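PDB 6DYM: ebony from Drosophila melanogaster, which belongs to a nonribosomal peptide synthetase that couples beta-alanine to amines such as dopamine, this chain being its C-terminal condensation domain, which probably forms the amide bond. Local coordinates for residues K3-L9 against S61-T67; R71-T75 against M125-L131. All coordinates share one frame; numbering follows the deposited sequence.

Contact 1: residues K3-L9 against S61-T67; sequences KMEAVPL and SFVVYDT
The bond from Y65 N to E5 O, 2.8 Å long and nearly straight (172°), is the shortest in the ladder that joins strands 4-8 and 62-66. The strands run antiparallel, with E5-Y65 and V7-V63 as the hydrogen-bonded pairs, and L9 N to S61 O closes one end. At the other end the backbone N of T67 lies 2.9 Å from K3 O. Just beyond, a water accepts from K3 N and donates to D66 OD1, an oxygen that also takes the backbone N of N68. On the face carrying M4, A6 and V64, the CG of M4 stands anti to its carbonyl carbon (chi1 -76°), which sets it beside V64 CG1 at 3.7 Å. On the other face V7 CG2 meets the Y65 ring obliquely, 3.6 Å from CD2, while the phenol hydroxyl bonds H13 NE2. With an alanine in place of Y65, the V7 methyl would lose its ring neighbour and that histidine nitrogen would probably be left without its hydroxyl mate. Beyond P8, L9 CD1 reaches V63 CG1 at 3.6 Å. Helix 133-153 covers M4, A6 and V64, and L9 also rests on helix 41-58. Two helices, 14-25 and 41-58, separate these strands in sequence, and 4-8 is an outermost strand of the sheet, an arrangement consistent with the opening beta-alpha-alpha-beta of the GNAT acetyltransferase fold.

Contact 2: residues R71-T75 against M125-L131; sequences RIIGT and MGTAEKL
M125 opens the segment against T75, where strand 119-127 pairs with strand 71-80 in a sheet consistent with a GNAT-like fold; strand 71-80 carries a classic beta bulge at I73 and G74 against V64 of the neighbouring strand 62-66. The CG of M125 comes to 3.8 Å from T75 O, and its thioether arm leads off to M143 and V147 of helix 133-153. G126 then makes the hydrogen-bonded pair with T75: its N donates to T75 O, and its O receives T75 N at 2.9 Å. This same G126 O has G74 CA at 3.1 Å, a CA-H...O contact beside the N-H bond. T127 pairs with G74 at the close CA-CA distance of 4.0 Å. Its OG1 lies between the backbone N and the carbonyl carbon (chi1 58°) and is bonded to N136 OD1, so the helix that follows takes up the hydroxyl. A128 leaves the strand as its N donates to I73 O at 2.8 Å, from above the carbonyl plane (48° out of it). There the chain folds into a type I turn, A128 to L131, which swings the leucine back over the bulge. The L131 side chain crosses I73 at about a right angle, with CD1 3.6 Å from I73 O and CD2 4.1 Å from I73 CB.

Both contacts belong to one sheet and are joined through strands 62-66 and 71-80, its second and third: V64 N lies 2.8 Å from G74 O and V64 O 2.9 Å from I73 N, probable hydrogen bonds, while Y65 CE1 packs against I72 CG1. Contact 1 lies at the sheet's margin, and several of its residues are exposed; its long ladder ends in polar groups and a bridging water. Contact 2 sits two strands further in, and none of its touching residues is exposed; it is smaller, held by backbone bonds around two glycines and by aliphatic packing. T75 OG1 ties them again by bonding F62 O.

Contact 1: residues K3-L9 against S61-T67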
loop_
_atom_site.group_PDB
_atom_site.type_symbol
_atom_site.label_atom_id
_atom_site.label_comp_id
_atom_site.label_asym_id
_atom_site.label_seq_id
_atom_site.Cartn_x
_atom_site.Cartn_y
_atom_site.Cartn_z
ATOM N N LYS A 3 -7.376 -19.915 -8.984
ATOM C CA LYS A 3 -8.741 -19.436 -8.802
ATOM C C LYS A 3 -8.823 -18.673 -7.488
ATOM O O LYS A 3 -8.413 -19.187 -6.443
ATOM C CB LYS A 3 -9.736 -20.598 -8.812
ATOM C CG LYS A 3 -9.695 -21.436 -10.079
ATOM C CD LYS A 3 -10.470 -20.780 -11.210
ATOM C CE LYS A 3 -10.912 -21.814 -12.233
ATOM N NZ LYS A 3 -12.048 -21.332 -13.063
ATOM N N MET A 4 -9.361 -17.456 -7.538
ATOM C CA MET A 4 -9.291 -16.542 -6.410
ATOM C C MET A 4 -10.658 -15.959 -6.089
ATOM O O MET A 4 -11.534 -15.852 -6.949
ATOM C CB MET A 4 -8.303 -15.400 -6.680
ATOM C CG MET A 4 -6.848 -15.807 -6.561
ATOM S SD MET A 4 -5.756 -14.564 -7.267
ATOM C CE MET A 4 -6.130 -14.736 -9.009
ATOM N N GLU A 5 -10.818 -15.552 -4.832
ATOM C CA GLU A 5 -12.029 -14.883 -4.384
ATOM C C GLU A 5 -11.663 -13.781 -3.403
ATOM O O GLU A 5 -10.847 -13.996 -2.501
ATOM C CB GLU A 5 -12.994 -15.869 -3.730
ATOM C CG GLU A 5 -14.234 -15.213 -3.162
ATOM C CD GLU A 5 -15.115 -16.192 -2.410
ATOM O OE1 GLU A 5 -14.694 -17.356 -2.220
ATOM O OE2 GLU A 5 -16.226 -15.795 -2.002
ATOM N N ALA A 6 -12.273 -12.612 -3.576
ATOM C CA ALA A 6 -12.062 -11.481 -2.683
ATOM C C ALA A 6 -13.103 -11.506 -1.574
ATOM O O ALA A 6 -14.306 -11.552 -1.847
ATOM C CB ALA A 6 -12.147 -10.162 -3.453
ATOM N N VAL A 7 -12.639 -11.466 -0.330
ATOM C CA VAL A 7 -13.509 -11.556 0.839
ATOM C C VAL A 7 -13.272 -10.335 1.722
ATOM O O VAL A 7 -12.113 -10.012 2.019
ATOM C CB VAL A 7 -13.253 -12.863 1.607
ATOM C CG1 VAL A 7 -13.902 -12.820 2.978
ATOM C CG2 VAL A 7 -13.758 -14.055 0.801
ATOM N N PRO A 8 -14.319 -9.628 2.159
ATOM C CA PRO A 8 -14.106 -8.477 3.047
ATOM C C PRO A 8 -13.323 -8.871 4.291
ATOM O O PRO A 8 -13.435 -9.987 4.802
ATOM C CB PRO A 8 -15.529 -8.027 3.401
ATOM C CG PRO A 8 -16.366 -8.503 2.270
ATOM C CD PRO A 8 -15.739 -9.794 1.801
ATOM N N LEU A 9 -12.512 -7.928 4.759
ATOM C CA LEU A 9 -11.669 -8.145 5.924
ATOM C C LEU A 9 -12.516 -8.433 7.158
ATOM O O LEU A 9 -13.497 -7.734 7.431
ATOM C CB LEU A 9 -10.799 -6.909 6.154
ATOM C CG LEU A 9 -9.433 -7.093 6.803
ATOM C CD1 LEU A 9 -8.536 -7.951 5.934
ATOM C CD2 LEU A 9 -8.804 -5.737 7.056
ATOM N N SER A 61 -11.304 -2.819 2.945
ATOM C CA SER A 61 -10.190 -3.713 2.686
ATOM C C SER A 61 -10.702 -5.132 2.482
ATOM O O SER A 61 -11.847 -5.453 2.810
ATOM C CB SER A 61 -9.182 -3.665 3.837
ATOM O OG SER A 61 -8.844 -2.324 4.154
ATOM N N PHE A 62 -9.842 -5.986 1.930
ATOM C CA PHE A 62 -10.242 -7.360 1.659
ATOM C C PHE A 62 -9.020 -8.265 1.648
ATOM O O PHE A 62 -7.877 -7.805 1.584
ATOM C CB PHE A 62 -11.019 -7.479 0.334
ATOM C CG PHE A 62 -10.255 -7.017 -0.888
ATOM C CD1 PHE A 62 -9.378 -7.870 -1.543
ATOM C CD2 PHE A 62 -10.447 -5.743 -1.401
ATOM C CE1 PHE A 62 -8.688 -7.454 -2.667
ATOM C CE2 PHE A 62 -9.765 -5.321 -2.527
ATOM C CZ PHE A 62 -8.885 -6.181 -3.164
ATOM N N VAL A 63 -9.282 -9.567 1.735
ATOM C CA VAL A 63 -8.273 -10.597 1.546
ATOM C C VAL A 63 -8.630 -11.387 0.291
ATOM O O VAL A 63 -9.778 -11.407 -0.161
ATOM C CB VAL A 63 -8.155 -11.535 2.770
ATOM C CG1 VAL A 63 -7.583 -10.795 3.966
ATOM C CG2 VAL A 63 -9.517 -12.132 3.118
ATOM N N VAL A 64 -7.628 -12.047 -0.280
ATOM C CA VAL A 64 -7.817 -12.877 -1.463
ATOM C C VAL A 64 -7.571 -14.324 -1.067
ATOM O O VAL A 64 -6.492 -14.663 -0.565
ATOM C CB VAL A 64 -6.893 -12.459 -2.616
ATOM C CG1 VAL A 64 -7.050 -13.422 -3.791
ATOM C CG2 VAL A 64 -7.206 -11.042 -3.045
ATOM N N TYR A 65 -8.568 -15.171 -1.300
ATOM C CA TYR A 65 -8.471 -16.599 -1.046
ATOM C C TYR A 65 -8.094 -17.333 -2.327
ATOM O O TYR A 65 -8.602 -17.018 -3.406
ATOM C CB TYR A 65 -9.801 -17.146 -0.514
ATOM C CG TYR A 65 -10.016 -16.942 0.975
ATOM C CD1 TYR A 65 -9.571 -17.883 1.899
ATOM C CD2 TYR A 65 -10.674 -15.815 1.454
ATOM C CE1 TYR A 65 -9.767 -17.701 3.259
ATOM C CE2 TYR A 65 -10.875 -15.624 2.813
ATOM C CZ TYR A 65 -10.419 -16.570 3.710
ATOM O OH TYR A 65 -10.616 -16.388 5.061
ATOM N N ASP A 66 -7.190 -18.301 -2.204
ATOM C CA ASP A 66 -7.050 -19.356 -3.207
ATOM C C ASP A 66 -8.220 -20.302 -2.975
ATOM O O ASP A 66 -8.236 -21.054 -1.999
ATOM C CB ASP A 66 -5.704 -20.063 -3.067
ATOM C CG ASP A 66 -5.473 -21.147 -4.133
ATOM O OD1 ASP A 66 -6.439 -21.625 -4.768
ATOM O OD2 ASP A 66 -4.303 -21.534 -4.323
ATOM N N THR A 67 -9.221 -20.250 -3.861
ATOM C CA THR A 67 -10.425 -21.049 -3.656
ATOM C C THR A 67 -10.146 -22.543 -3.726
ATOM O O THR A 67 -10.909 -23.331 -3.157
ATOM C CB THR A 67 -11.504 -20.674 -4.675
ATOM O OG1 THR A 67 -11.058 -21.010 -5.994
ATOM C CG2 THR A 67 -11.809 -19.182 -4.606
HETATM O O HOH W 1 -6.781 -22.190 -7.405
#

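Contact 2: residues R71-T75 against M125-L131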
loop_
_atom_site.group_PDB
_atom_site.type_symbol
_atom_site.label_atom_id
_atom_site.label_comp_id
_atom_site.label_asym_id
_atom_site.label_seq_id
_atom_site.Cartn_x
_atom_site.Cartn_y
_atom_site.Cartn_z
ATOM N N ARG A 71 -7.076 -20.888 1.392
ATOM C CA ARG A 71 -6.136 -20.130 2.205
ATOM C C ARG A 71 -5.909 -18.743 1.611
ATOM O O ARG A 71 -6.047 -18.535 0.401
ATOM C CB ARG A 71 -4.801 -20.866 2.340
ATOM C CG ARG A 71 -4.919 -22.205 3.048
ATOM C CD ARG A 71 -3.558 -22.795 3.373
ATOM N NE ARG A 71 -3.684 -24.100 4.017
ATOM C CZ ARG A 71 -2.723 -25.016 4.044
ATOM N NH1 ARG A 71 -1.556 -24.772 3.462
ATOM N NH2 ARG A 71 -2.928 -26.178 4.654
ATOM N N ILE A 72 -5.548 -17.797 2.476
ATOM C CA ILE A 72 -5.336 -16.412 2.065
ATOM C C ILE A 72 -3.974 -16.292 1.395
ATOM O O ILE A 72 -2.955 -16.707 1.957
ATOM C CB ILE A 72 -5.447 -15.464 3.273
ATOM C CG1 ILE A 72 -6.877 -15.457 3.824
ATOM C CG2 ILE A 72 -5.025 -14.050 2.889
ATOM C CD1 ILE A 72 -7.060 -14.568 5.042
ATOM N N ILE A 73 -3.952 -15.716 0.191
ATOM C CA ILE A 73 -2.717 -15.532 -0.565
ATOM C C ILE A 73 -2.406 -14.072 -0.838
ATOM O O ILE A 73 -1.347 -13.777 -1.401
ATOM C CB ILE A 73 -2.735 -16.319 -1.893
ATOM C CG1 ILE A 73 -3.863 -15.824 -2.798
ATOM C CG2 ILE A 73 -2.866 -17.817 -1.640
ATOM C CD1 ILE A 73 -3.725 -16.278 -4.237
ATOM N N GLY A 74 -3.289 -13.150 -0.473
ATOM C CA GLY A 74 -3.022 -11.739 -0.711
ATOM C C GLY A 74 -3.985 -10.873 0.067
ATOM O O GLY A 74 -5.008 -11.343 0.574
ATOM N N THR A 75 -3.648 -9.587 0.158
ATOM C CA THR A 75 -4.532 -8.675 0.867
ATOM C C THR A 75 -4.340 -7.255 0.349
ATOM O O THR A 75 -3.238 -6.860 -0.044
ATOM C CB THR A 75 -4.312 -8.733 2.390
ATOM O OG1 THR A 75 -5.360 -8.009 3.046
ATOM C CG2 THR A 75 -2.961 -8.128 2.786
ATOM N N MET A 125 -0.684 -3.301 -0.112
ATOM C CA MET A 125 -1.019 -4.472 -0.911
ATOM C C MET A 125 0.103 -5.481 -0.726
ATOM O O MET A 125 1.280 -5.111 -0.784
ATOM C CB MET A 125 -1.176 -4.113 -2.393
ATOM C CG MET A 125 -2.252 -4.894 -3.123
ATOM S SD MET A 125 -2.532 -4.299 -4.809
ATOM C CE MET A 125 -4.123 -3.492 -4.661
ATOM N N GLY A 126 -0.248 -6.735 -0.489
ATOM C CA GLY A 126 0.755 -7.764 -0.272
ATOM C C GLY A 126 0.254 -9.117 -0.719
ATOM O O GLY A 126 -0.954 -9.364 -0.777
ATOM N N THR A 127 1.197 -9.998 -1.048
ATOM C CA THR A 127 0.905 -11.373 -1.426
ATOM C C THR A 127 1.755 -12.312 -0.585
ATOM O O THR A 127 2.839 -11.941 -0.127
ATOM C CB THR A 127 1.197 -11.638 -2.902
ATOM O OG1 THR A 127 2.571 -11.330 -3.162
ATOM C CG2 THR A 127 0.304 -10.799 -3.798
ATOM N N ALA A 128 1.265 -13.539 -0.412
ATOM C CA ALA A 128 1.951 -14.519 0.420
ATOM C C ALA A 128 3.334 -14.849 -0.139
ATOM O O ALA A 128 3.569 -14.820 -1.350
ATOM C CB ALA A 128 1.109 -15.792 0.539
ATOM N N GLU A 129 4.253 -15.184 0.775
ATOM C CA GLU A 129 5.657 -15.389 0.421
ATOM C C GLU A 129 5.858 -16.539 -0.562
ATOM O O GLU A 129 6.783 -16.498 -1.381
ATOM C CB GLU A 129 6.475 -15.650 1.688
ATOM C CG GLU A 129 7.742 -14.818 1.810
ATOM C CD GLU A 129 8.501 -15.087 3.102
ATOM O OE1 GLU A 129 7.887 -15.598 4.067
ATOM O OE2 GLU A 129 9.715 -14.784 3.149
ATOM N N LYS A 130 5.025 -17.571 -0.492
ATOM C CA LYS A 130 5.250 -18.804 -1.234
ATOM C C LYS A 130 4.724 -18.755 -2.662
ATOM O O LYS A 130 4.854 -19.747 -3.386
ATOM C CB LYS A 130 4.613 -19.999 -0.508
ATOM C CG LYS A 130 5.246 -20.409 0.833
ATOM C CD LYS A 130 5.085 -19.362 1.934
ATOM C CE LYS A 130 3.628 -18.926 2.077
ATOM N NZ LYS A 130 3.511 -17.569 2.675
ATOM N N LEU A 131 4.127 -17.644 -3.086
ATOM C CA LEU A 131 3.617 -17.556 -4.446
ATOM C C LEU A 131 4.773 -17.545 -5.440
ATOM O O LEU A 131 5.744 -16.802 -5.265
ATOM C CB LEU A 131 2.760 -16.300 -4.611
ATOM C CG LEU A 131 1.500 -16.193 -3.743
ATOM C CD1 LEU A 131 0.619 -15.034 -4.196
ATOM C CD2 LEU A 131 0.713 -17.498 -3.772
#